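Local coordinates for protein enolase (alpha proteobacterium BAL199, PDB 3UGV) that probably stabilises, with bound magnesium, the enolate formed when a proton is removed beside a substrate carboxylate, as in enolase-superfamily relatives, though its own substrate is not established, at residues 36-41 and 353-358; 131-136 and 327-332; 191-196 and 214-219; 335-340 and 344-349. All blocks are in the same frame, centred on the assembly; numbering follows the deposited sequence.

Contacts 1 and 2 join the N-terminal part of the enolase to its barrel domain, whereas contacts 3 and 4 lie within the barrel. Along the chain, contact 1 spans the other three; contact 3 falls between the two segments of contact 2, and contact 4 follows both. Contacts 2 and 4, with centres about 12 Å apart, share helix 330-337 and are tied by Leu-328 N and Glu-347 OE2. Glu-347 also forms a salt bridge with Lys-194, bringing contact 3 into touch with contact 4 although their centres are about 20 Å apart. The barrel strands near the magnesium are thus linked outward to the N-terminal domain.

Contact 1 of 4, residues 36-41 and 353-358; sequences RPVLLK and DPILQE
Leu-40, on the strand 36-41, faces Pro-354 in the short 3-10 turn 353-355, with the CA atoms of Leu-40 and Pro-354 8.0 Å apart and no hydrogen bond joining the two backbones. The gap is filled by side chains alone. Leu-40 does most of the touching and divides the work between its two methyls. Its CD1 comes in at a slant to the pyrrolidine ring of Pro-354, 3.8 Å from both Pro-354 CB and CG, with CD of the same ring slightly farther. Its other methyl, CD2, meets Ile-355 CG2 at 4.2 Å, the two side chains crossing at about a right angle. Ile-355 holds CG1 between its backbone N and carbonyl carbon (chi1 52°), which leaves the CG2 branch directed at the strand. Val-38, two residues before Leu-40 and on the same side of the strand, adds a looser touch, Val-38 CG2 to Ile-355 CG2 at 4.3 Å. Branched aliphatic residues suit these places because the groups they meet across this contact are all hydrocarbon. Proline suits the turn, since its ring fixes a phi close to the 3-10 value; the turn itself is held by Leu-356 N bonding to Asp-353 O at 3.0 Å. Leu-58 of the neighbouring strand and Val-383 and Val-384 of helix 381-387 pack around the same cluster. The strand belongs to the antiparallel sheet of the N-terminal domain, and the turn follows the last barrel strand 346-348, so this is an apolar interdomain seam of the two-domain enolase-superfamily fold.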
# COMPACT_ATOMS: atom_id res chain seq x y z
N ARG F 36 11.66 -39.43 -28.40
CA ARG F 36 12.31 -39.41 -29.71
C ARG F 36 12.36 -37.99 -30.26
O ARG F 36 11.33 -37.39 -30.51
CB ARG F 36 11.55 -40.31 -30.68
CG ARG F 36 11.59 -41.78 -30.32
CD ARG F 36 10.85 -42.62 -31.33
NE ARG F 36 9.40 -42.50 -31.20
CZ ARG F 36 8.54 -42.78 -32.17
NH1 ARG F 36 8.98 -43.17 -33.36
NH2 ARG F 36 7.23 -42.65 -31.96
N PRO F 37 13.57 -37.47 -30.46
CA PRO F 37 13.69 -36.11 -31.00
C PRO F 37 13.51 -36.09 -32.51
O PRO F 37 14.06 -36.94 -33.21
CB PRO F 37 15.13 -35.73 -30.63
CG PRO F 37 15.86 -37.03 -30.66
CD PRO F 37 14.88 -38.08 -30.18
N VAL F 38 12.74 -35.13 -33.02
CA VAL F 38 12.69 -34.93 -34.46
C VAL F 38 12.84 -33.45 -34.78
O VAL F 38 12.81 -32.61 -33.88
CB VAL F 38 11.40 -35.51 -35.10
CG1 VAL F 38 11.05 -36.83 -34.45
CG2 VAL F 38 10.27 -34.54 -34.97
N LEU F 39 13.03 -33.15 -36.06
CA LEU F 39 13.26 -31.79 -36.49
C LEU F 39 12.56 -31.60 -37.82
O LEU F 39 12.90 -32.25 -38.80
CB LEU F 39 14.77 -31.52 -36.65
CG LEU F 39 15.18 -30.04 -36.75
CD1 LEU F 39 15.09 -29.36 -35.39
CD2 LEU F 39 16.59 -29.87 -37.32
N LEU F 40 11.56 -30.72 -37.84
CA LEU F 40 10.77 -30.52 -39.04
C LEU F 40 11.18 -29.22 -39.71
O LEU F 40 11.68 -28.30 -39.06
CB LEU F 40 9.28 -30.48 -38.72
CG LEU F 40 8.68 -31.66 -37.96
CD1 LEU F 40 7.17 -31.46 -37.82
CD2 LEU F 40 8.99 -32.99 -38.64
N LYS F 41 10.99 -29.17 -41.03
CA LYS F 41 11.21 -27.95 -41.78
C LYS F 41 9.88 -27.19 -41.85
O LYS F 41 8.91 -27.70 -42.43
CB LYS F 41 11.71 -28.27 -43.19
CG LYS F 41 12.76 -27.31 -43.70
CD LYS F 41 14.01 -27.37 -42.82
CE LYS F 41 15.10 -26.45 -43.33
NZ LYS F 41 16.40 -26.67 -42.62
N ASP F 353 1.75 -30.48 -37.19
CA ASP F 353 0.85 -31.34 -37.97
C ASP F 353 1.52 -32.51 -38.72
O ASP F 353 0.93 -33.58 -38.86
CB ASP F 353 0.05 -30.50 -38.99
CG ASP F 353 -1.19 -29.87 -38.38
OD1 ASP F 353 -1.32 -29.89 -37.13
OD2 ASP F 353 -2.03 -29.35 -39.14
N PRO F 354 2.74 -32.29 -39.23
CA PRO F 354 3.34 -33.37 -40.02
C PRO F 354 3.53 -34.69 -39.26
O PRO F 354 3.44 -35.74 -39.89
CB PRO F 354 4.69 -32.79 -40.44
CG PRO F 354 4.44 -31.31 -40.51
CD PRO F 354 3.47 -31.02 -39.39
N ILE F 355 3.74 -34.64 -37.95
CA ILE F 355 3.94 -35.87 -37.19
C ILE F 355 2.65 -36.48 -36.64
O ILE F 355 2.67 -37.48 -35.94
CB ILE F 355 4.97 -35.69 -36.05
CG1 ILE F 355 4.61 -34.49 -35.18
CG2 ILE F 355 6.37 -35.52 -36.61
CD1 ILE F 355 3.57 -34.79 -34.15
N LEU F 356 1.51 -35.86 -36.96
CA LEU F 356 0.22 -36.41 -36.58
C LEU F 356 -0.45 -37.03 -37.80
O LEU F 356 -0.33 -36.52 -38.92
CB LEU F 356 -0.71 -35.34 -36.00
CG LEU F 356 -0.28 -34.47 -34.83
CD1 LEU F 356 -1.40 -33.50 -34.47
CD2 LEU F 356 0.10 -35.34 -33.64
N GLN F 357 -1.16 -38.13 -37.57
CA GLN F 357 -1.97 -38.75 -38.61
C GLN F 357 -3.18 -37.88 -38.91
O GLN F 357 -3.52 -37.64 -40.07
CB GLN F 357 -2.42 -40.14 -38.17
CG GLN F 357 -1.29 -41.15 -38.18
CD GLN F 357 -1.76 -42.57 -37.94
OE1 GLN F 357 -2.94 -42.88 -38.10
NE2 GLN F 357 -0.84 -43.43 -37.54
N GLU F 358 -3.80 -37.38 -37.84
CA GLU F 358 -5.04 -36.63 -37.96
C GLU F 358 -5.05 -35.43 -37.02
O GLU F 358 -5.58 -35.50 -35.91
CB GLU F 358 -6.21 -37.56 -37.66
CG GLU F 358 -7.53 -37.14 -38.27
CD GLU F 358 -8.56 -38.26 -38.22
OE1 GLU F 358 -9.64 -38.07 -37.63
OE2 GLU F 358 -8.27 -39.34 -38.79

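Contact 2 of 4, residues 131-136 and 327-332; sequences VDMAVW and HLYPEV
Met-133 reaches from helix 123-142 towards Tyr-329 and Val-332, at the start of helix 330-337, and its chain can be followed atom by atom. CB is still 4.7 Å from Val-332 CG2 and only begins the approach. CG, placed anti to the carbonyl carbon, comes to 4.5 Å from that same Val-332 CG2. The chain then runs on extended through chi2, which carries the sulfur forward: Met-133 SD is 4.0 Å from Val-332 CG2, and the two side chains cross at about a right angle. A bend at chi3 (-76°) finally turns the terminal methyl towards the tyrosine, Met-133 CE lying 4.3 Å from Tyr-329 CE1. The sulfur itself stands 4.9 Å from the centroid of the Tyr-329 ring, 31° off the ring normal, an oblique Met-aromatic contact. A flexible thioether suits this site because it can fill the space between a branched methyl and a ring while offering a polarisable atom to the aromatic electrons. Tyr-329 is the N-cap residue, and Pro-330 after it fits a first helical turn, where no backbone N-H is needed. The tyrosine's OH is not left to the apolar cluster, for it receives a hydrogen bond from Glu-76 N. Phe-301 touches all three side chains, and Leu-75 flanks the methionine and the ring. Immediately before this turn, His-327 bonds to Asp-300, a pair that recalls the His-Asp dyad of mandelate racemase; the packing is thus a buried domain interface beside what is probably the active-site mouth of the barrel.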
# COMPACT_ATOMS: atom_id res chain seq x y z
N VAL F 131 6.22 -35.29 -19.35
CA VAL F 131 5.76 -36.53 -18.73
C VAL F 131 4.31 -36.34 -18.35
O VAL F 131 3.48 -37.19 -18.62
CB VAL F 131 6.56 -36.84 -17.45
CG1 VAL F 131 5.84 -37.87 -16.61
CG2 VAL F 131 7.98 -37.28 -17.80
N ASP F 132 4.02 -35.20 -17.73
CA ASP F 132 2.67 -34.92 -17.26
C ASP F 132 1.62 -35.06 -18.36
O ASP F 132 0.59 -35.72 -18.17
CB ASP F 132 2.60 -33.53 -16.64
CG ASP F 132 1.28 -33.25 -15.95
OD1 ASP F 132 1.09 -33.76 -14.81
OD2 ASP F 132 0.44 -32.52 -16.52
N MET F 133 1.87 -34.45 -19.52
CA MET F 133 0.93 -34.52 -20.63
C MET F 133 0.72 -35.95 -21.12
O MET F 133 -0.42 -36.38 -21.31
CB MET F 133 1.37 -33.63 -21.78
CG MET F 133 1.23 -32.16 -21.46
SD MET F 133 1.77 -31.15 -22.83
CE MET F 133 3.55 -31.28 -22.67
N ALA F 134 1.81 -36.68 -21.33
CA ALA F 134 1.73 -38.08 -21.72
C ALA F 134 0.93 -38.91 -20.72
O ALA F 134 0.07 -39.71 -21.09
CB ALA F 134 3.12 -38.67 -21.90
N VAL F 135 1.23 -38.72 -19.44
CA VAL F 135 0.60 -39.52 -18.40
C VAL F 135 -0.90 -39.24 -18.31
O VAL F 135 -1.71 -40.14 -18.06
CB VAL F 135 1.29 -39.30 -17.04
CG1 VAL F 135 0.42 -39.78 -15.90
CG2 VAL F 135 2.62 -40.02 -17.03
N TRP F 136 -1.29 -37.99 -18.52
CA TRP F 136 -2.70 -37.66 -18.47
C TRP F 136 -3.39 -38.27 -19.68
O TRP F 136 -4.55 -38.68 -19.60
CB TRP F 136 -2.92 -36.15 -18.48
CG TRP F 136 -2.95 -35.51 -17.12
CD1 TRP F 136 -1.97 -34.75 -16.56
CD2 TRP F 136 -4.03 -35.54 -16.18
NE1 TRP F 136 -2.36 -34.33 -15.32
CE2 TRP F 136 -3.62 -34.79 -15.06
CE3 TRP F 136 -5.29 -36.14 -16.16
CZ2 TRP F 136 -4.43 -34.61 -13.94
CZ3 TRP F 136 -6.11 -35.96 -15.04
CH2 TRP F 136 -5.67 -35.20 -13.95
N HIS F 327 -0.80 -21.24 -25.23
CA HIS F 327 0.37 -21.04 -26.06
C HIS F 327 0.93 -22.37 -26.50
O HIS F 327 1.27 -23.22 -25.67
CB HIS F 327 1.44 -20.28 -25.31
CG HIS F 327 2.69 -20.07 -26.11
ND1 HIS F 327 3.85 -20.76 -25.87
CD2 HIS F 327 2.94 -19.26 -27.16
CE1 HIS F 327 4.78 -20.37 -26.72
NE2 HIS F 327 4.24 -19.46 -27.52
N LEU F 328 1.02 -22.55 -27.82
CA LEU F 328 1.42 -23.80 -28.44
C LEU F 328 0.50 -24.98 -28.03
O LEU F 328 -0.54 -24.78 -27.39
CB LEU F 328 2.90 -24.09 -28.16
CG LEU F 328 3.88 -23.04 -28.70
CD1 LEU F 328 5.33 -23.36 -28.32
CD2 LEU F 328 3.73 -22.89 -30.21
N TYR F 329 0.88 -26.18 -28.44
CA TYR F 329 0.17 -27.41 -28.08
C TYR F 329 -1.33 -27.32 -28.27
O TYR F 329 -2.09 -27.46 -27.32
CB TYR F 329 0.47 -27.79 -26.62
CG TYR F 329 1.94 -27.76 -26.30
CD1 TYR F 329 2.72 -28.89 -26.47
CD2 TYR F 329 2.55 -26.60 -25.84
CE1 TYR F 329 4.07 -28.88 -26.18
CE2 TYR F 329 3.90 -26.57 -25.56
CZ TYR F 329 4.66 -27.72 -25.73
OH TYR F 329 6.00 -27.71 -25.45
N PRO F 330 -1.77 -27.11 -29.52
CA PRO F 330 -3.18 -26.85 -29.82
C PRO F 330 -4.07 -28.01 -29.38
O PRO F 330 -5.20 -27.78 -28.95
CB PRO F 330 -3.20 -26.70 -31.35
CG PRO F 330 -1.82 -26.33 -31.70
CD PRO F 330 -0.93 -27.01 -30.72
N GLU F 331 -3.56 -29.23 -29.44
CA GLU F 331 -4.38 -30.38 -29.03
C GLU F 331 -4.66 -30.43 -27.53
O GLU F 331 -5.82 -30.43 -27.13
CB GLU F 331 -3.80 -31.71 -29.54
CG GLU F 331 -3.65 -31.75 -31.05
CD GLU F 331 -2.43 -30.97 -31.53
OE1 GLU F 331 -1.51 -30.72 -30.72
OE2 GLU F 331 -2.40 -30.59 -32.72
N VAL F 332 -3.62 -30.48 -26.70
CA VAL F 332 -3.81 -30.40 -25.25
C VAL F 332 -4.53 -29.10 -24.96
O VAL F 332 -5.46 -29.04 -24.15
CB VAL F 332 -2.48 -30.39 -24.47
CG1 VAL F 332 -2.77 -30.42 -22.98
CG2 VAL F 332 -1.61 -31.57 -24.85

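Contact 3 of 4, residues 191-196 and 214-219; sequences KGLKLR and DAVGRD
No ring takes part where Leu-193 of the strand meets Val-216 at the helix end; the flat group of this region is the guanidinium of Arg-196, where Lys-194 CD sits over one face, 3.6 Å from the plane and nearer its margin than its middle. Across the contact proper the touch is slight and apolar: Leu-193 CD1 lies 4.4 Å from Val-216 CG2. Leucine and valine suit the outer side of a barrel strand, where Ala-178 and Leu-181 of helix 171-183 also cover Leu-193. Lys-194, next in line, turns to the inside and forms a salt bridge with Glu-251, a magnesium ligand. Val-216 ends helix 202-216, and Gly-217 takes the positive phi (84°) that glycine adopts easily, turning the chain back towards strand 221-225 in a beta-alpha-beta unit. There Lys-191 O and Asp-219 O come to 4.1 Å; both are acceptors, so they cannot bond to each other. With no hydrogen bond between the segments, cohesion across them rests on weak dispersion, and the backbone bonds of Lys-191 and Leu-193 to Ala-221 set the strand's place.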
# COMPACT_ATOMS: atom_id res chain seq x y z
N LYS F 191 -11.02 -15.74 -36.80
CA LYS F 191 -11.50 -14.43 -36.38
C LYS F 191 -10.37 -13.60 -35.77
O LYS F 191 -10.58 -12.45 -35.36
CB LYS F 191 -12.64 -14.57 -35.38
CG LYS F 191 -13.84 -15.37 -35.88
CD LYS F 191 -14.77 -15.69 -34.68
CE LYS F 191 -16.18 -16.16 -35.08
NZ LYS F 191 -16.23 -17.49 -35.75
N GLY F 192 -9.17 -14.18 -35.71
CA GLY F 192 -8.02 -13.46 -35.19
C GLY F 192 -6.73 -14.02 -35.77
O GLY F 192 -6.65 -15.19 -36.12
N LEU F 193 -5.73 -13.16 -35.89
CA LEU F 193 -4.44 -13.52 -36.46
C LEU F 193 -3.39 -13.00 -35.49
O LEU F 193 -3.57 -11.91 -34.95
CB LEU F 193 -4.25 -12.82 -37.82
CG LEU F 193 -5.25 -13.15 -38.92
CD1 LEU F 193 -5.01 -12.28 -40.13
CD2 LEU F 193 -5.12 -14.62 -39.31
N LYS F 194 -2.31 -13.73 -35.26
CA LYS F 194 -1.18 -13.14 -34.55
C LYS F 194 -0.26 -12.40 -35.51
O LYS F 194 0.21 -12.96 -36.50
CB LYS F 194 -0.37 -14.18 -33.77
CG LYS F 194 0.85 -13.54 -33.09
CD LYS F 194 1.33 -14.36 -31.93
CE LYS F 194 0.45 -14.14 -30.73
NZ LYS F 194 0.75 -15.17 -29.70
N LEU F 195 0.01 -11.14 -35.20
CA LEU F 195 0.87 -10.30 -36.01
C LEU F 195 2.16 -9.99 -35.24
O LEU F 195 2.11 -9.45 -34.13
CB LEU F 195 0.12 -9.02 -36.39
CG LEU F 195 0.88 -7.97 -37.17
CD1 LEU F 195 1.23 -8.53 -38.53
CD2 LEU F 195 0.08 -6.69 -37.31
N ARG F 196 3.32 -10.33 -35.80
CA ARG F 196 4.57 -10.03 -35.11
C ARG F 196 5.05 -8.61 -35.42
O ARG F 196 4.94 -8.13 -36.55
CB ARG F 196 5.66 -11.05 -35.45
CG ARG F 196 5.58 -12.35 -34.64
CD ARG F 196 4.56 -13.35 -35.18
NE ARG F 196 4.46 -14.53 -34.31
CZ ARG F 196 3.88 -15.68 -34.64
NH1 ARG F 196 3.35 -15.82 -35.85
NH2 ARG F 196 3.84 -16.70 -33.78
N ASP F 214 -6.39 -3.74 -44.18
CA ASP F 214 -6.92 -3.38 -45.50
C ASP F 214 -7.23 -4.66 -46.27
O ASP F 214 -8.15 -4.71 -47.09
CB ASP F 214 -5.93 -2.50 -46.29
CG ASP F 214 -5.82 -1.06 -45.73
OD1 ASP F 214 -6.71 -0.63 -44.95
OD2 ASP F 214 -4.83 -0.36 -46.08
N ALA F 215 -6.46 -5.71 -45.98
CA ALA F 215 -6.61 -6.99 -46.67
C ALA F 215 -7.68 -7.93 -46.09
O ALA F 215 -8.31 -8.67 -46.85
CB ALA F 215 -5.27 -7.70 -46.72
N VAL F 216 -7.87 -7.93 -44.77
CA VAL F 216 -8.79 -8.91 -44.16
C VAL F 216 -9.90 -8.31 -43.31
O VAL F 216 -10.74 -9.05 -42.79
CB VAL F 216 -8.06 -9.93 -43.29
CG1 VAL F 216 -6.99 -10.63 -44.07
CG2 VAL F 216 -7.45 -9.23 -42.05
N GLY F 217 -9.90 -6.99 -43.14
CA GLY F 217 -10.95 -6.31 -42.41
C GLY F 217 -10.80 -6.28 -40.90
O GLY F 217 -10.25 -7.20 -40.30
N ARG F 218 -11.31 -5.22 -40.27
CA ARG F 218 -11.21 -5.07 -38.82
C ARG F 218 -12.18 -5.99 -38.07
O ARG F 218 -12.18 -6.04 -36.85
CB ARG F 218 -11.37 -3.61 -38.39
CG ARG F 218 -10.08 -2.80 -38.58
CD ARG F 218 -10.32 -1.32 -38.41
NE ARG F 218 -9.08 -0.55 -38.37
CZ ARG F 218 -8.28 -0.33 -39.42
NH1 ARG F 218 -8.58 -0.85 -40.61
NH2 ARG F 218 -7.18 0.40 -39.28
N ASP F 219 -13.00 -6.72 -38.81
CA ASP F 219 -13.74 -7.82 -38.23
C ASP F 219 -12.80 -8.96 -37.80
O ASP F 219 -13.22 -9.91 -37.15
CB ASP F 219 -14.73 -8.36 -39.22
CG ASP F 219 -15.72 -9.29 -38.58
OD1 ASP F 219 -16.57 -8.77 -37.82
OD2 ASP F 219 -15.64 -10.52 -38.82

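Contact 4 of 4, residues 335-340 and 344-349; sequences HVMRVT and HWLEWQ
Two successive bends in Met-337, at chi2 (-75°) and chi3 (-83°), curl its thioether back so that the terminal methyl lands on the backbone of residues 344-346. This joins helix 330-337 to strand 346-348, the last strand of the TIM-like barrel, which runs parallel to strand 157-162 and so closes the ring. Met-337 CE lies 3.4 Å from Trp-345 O and 3.5 Å from His-344 N, resting on the peptide chain rather than on another side chain. Further back, the Met-337 CG atom is 4.3 Å from Leu-346 CD1, an apolar contact; Val-158 and Trp-310 also touch Met-337. Methionine suits the spot because its chain is long and pliant enough to fold over a strand entrance, and leucine because its branched apolar end meets the aliphatic part of Met-337. On the far side of the backbone His-344 and Trp-345 pack together, with Trp-345 CD1 3.3 Å above the centre of the imidazole, while Trp-345 NE1 bonds to Glu-248. The chain after Val-336 is secured by a side chain: Thr-340 OG1 donates to Val-336 O over 2.6 Å, from 53° out of the carbonyl plane, and Val-339 N reaches that same oxygen from the opposite face at 3.0 Å.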
# COMPACT_ATOMS: atom_id res chain seq x y z
N HIS F 335 -8.27 -29.30 -25.46
CA HIS F 335 -8.86 -30.12 -24.40
C HIS F 335 -9.07 -29.35 -23.10
O HIS F 335 -10.19 -29.30 -22.60
CB HIS F 335 -8.06 -31.41 -24.15
CG HIS F 335 -8.37 -32.51 -25.12
ND1 HIS F 335 -9.40 -33.40 -24.92
CD2 HIS F 335 -7.79 -32.85 -26.29
CE1 HIS F 335 -9.44 -34.25 -25.93
NE2 HIS F 335 -8.48 -33.94 -26.77
N VAL F 336 -8.02 -28.72 -22.57
CA VAL F 336 -8.13 -28.02 -21.29
C VAL F 336 -8.95 -26.74 -21.40
O VAL F 336 -9.57 -26.33 -20.42
CB VAL F 336 -6.76 -27.68 -20.62
CG1 VAL F 336 -6.00 -28.94 -20.30
CG2 VAL F 336 -5.94 -26.76 -21.51
N MET F 337 -8.96 -26.12 -22.58
CA MET F 337 -9.77 -24.91 -22.78
C MET F 337 -11.25 -25.22 -22.64
O MET F 337 -12.04 -24.33 -22.29
CB MET F 337 -9.49 -24.23 -24.12
CG MET F 337 -8.13 -23.55 -24.19
SD MET F 337 -8.12 -22.01 -23.27
CE MET F 337 -8.84 -20.90 -24.49
N ARG F 338 -11.62 -26.47 -22.91
CA ARG F 338 -13.01 -26.92 -22.77
C ARG F 338 -13.46 -26.92 -21.31
O ARG F 338 -14.65 -26.86 -21.03
CB ARG F 338 -13.20 -28.32 -23.37
CG ARG F 338 -13.16 -28.36 -24.90
CD ARG F 338 -14.33 -27.62 -25.53
NE ARG F 338 -15.61 -28.18 -25.12
CZ ARG F 338 -16.80 -27.76 -25.57
NH1 ARG F 338 -16.88 -26.77 -26.46
NH2 ARG F 338 -17.92 -28.33 -25.14
N VAL F 339 -12.51 -26.98 -20.37
CA VAL F 339 -12.88 -26.93 -18.96
C VAL F 339 -12.22 -25.77 -18.23
O VAL F 339 -12.16 -25.75 -17.01
CB VAL F 339 -12.50 -28.22 -18.22
CG1 VAL F 339 -13.24 -29.39 -18.83
CG2 VAL F 339 -10.99 -28.44 -18.29
N THR F 340 -11.72 -24.80 -18.99
CA THR F 340 -11.08 -23.63 -18.38
C THR F 340 -12.08 -22.48 -18.20
O THR F 340 -12.64 -21.95 -19.17
CB THR F 340 -9.86 -23.18 -19.18
OG1 THR F 340 -8.88 -24.22 -19.16
CG2 THR F 340 -9.28 -21.89 -18.60
N HIS F 344 -10.25 -17.98 -23.10
CA HIS F 344 -10.33 -16.79 -23.92
C HIS F 344 -10.05 -17.16 -25.38
O HIS F 344 -10.99 -17.39 -26.16
CB HIS F 344 -9.38 -15.71 -23.37
CG HIS F 344 -9.57 -14.36 -24.00
ND1 HIS F 344 -8.59 -13.39 -23.97
CD2 HIS F 344 -10.62 -13.83 -24.67
CE1 HIS F 344 -9.03 -12.31 -24.60
NE2 HIS F 344 -10.25 -12.56 -25.05
N TRP F 345 -8.78 -17.24 -25.76
CA TRP F 345 -8.42 -17.65 -27.12
C TRP F 345 -7.48 -18.85 -27.11
O TRP F 345 -6.64 -18.99 -26.20
CB TRP F 345 -7.68 -16.53 -27.87
CG TRP F 345 -8.49 -15.33 -28.28
CD1 TRP F 345 -8.70 -14.20 -27.54
CD2 TRP F 345 -9.13 -15.10 -29.55
NE1 TRP F 345 -9.43 -13.29 -28.26
CE2 TRP F 345 -9.71 -13.82 -29.49
CE3 TRP F 345 -9.28 -15.86 -30.71
CZ2 TRP F 345 -10.43 -13.27 -30.57
CZ3 TRP F 345 -9.99 -15.32 -31.78
CH2 TRP F 345 -10.55 -14.04 -31.70
N LEU F 346 -7.60 -19.68 -28.14
CA LEU F 346 -6.66 -20.77 -28.36
C LEU F 346 -5.66 -20.39 -29.44
O LEU F 346 -6.05 -20.01 -30.54
CB LEU F 346 -7.41 -22.03 -28.79
CG LEU F 346 -6.47 -23.22 -29.00
CD1 LEU F 346 -6.92 -24.42 -28.19
CD2 LEU F 346 -6.34 -23.56 -30.46
N GLU F 347 -4.37 -20.46 -29.14
CA GLU F 347 -3.38 -20.17 -30.17
C GLU F 347 -3.24 -21.37 -31.09
O GLU F 347 -2.95 -22.46 -30.63
CB GLU F 347 -2.02 -19.84 -29.57
CG GLU F 347 -0.99 -19.44 -30.62
CD GLU F 347 0.39 -19.21 -30.03
OE1 GLU F 347 0.93 -18.09 -30.19
OE2 GLU F 347 0.93 -20.15 -29.42
N TRP F 348 -3.44 -21.16 -32.39
CA TRP F 348 -3.34 -22.27 -33.33
C TRP F 348 -2.19 -22.09 -34.30
O TRP F 348 -1.97 -21.00 -34.83
CB TRP F 348 -4.65 -22.48 -34.09
CG TRP F 348 -4.63 -23.63 -35.09
CD1 TRP F 348 -4.98 -24.93 -34.85
CD2 TRP F 348 -4.24 -23.57 -36.48
NE1 TRP F 348 -4.83 -25.68 -36.00
CE2 TRP F 348 -4.38 -24.88 -37.01
CE3 TRP F 348 -3.79 -22.55 -37.32
CZ2 TRP F 348 -4.08 -25.18 -38.34
CZ3 TRP F 348 -3.49 -22.86 -38.65
CH2 TRP F 348 -3.64 -24.16 -39.14
N GLN F 349 -1.46 -23.18 -34.53
CA GLN F 349 -0.43 -23.24 -35.56
C GLN F 349 -0.35 -24.69 -36.03
O GLN F 349 -0.78 -25.59 -35.32
CB GLN F 349 0.92 -22.76 -35.02
CG GLN F 349 1.60 -23.74 -34.08
CD GLN F 349 0.99 -23.76 -32.69
OE1 GLN F 349 0.50 -22.74 -32.18
NE2 GLN F 349 1.02 -24.92 -32.06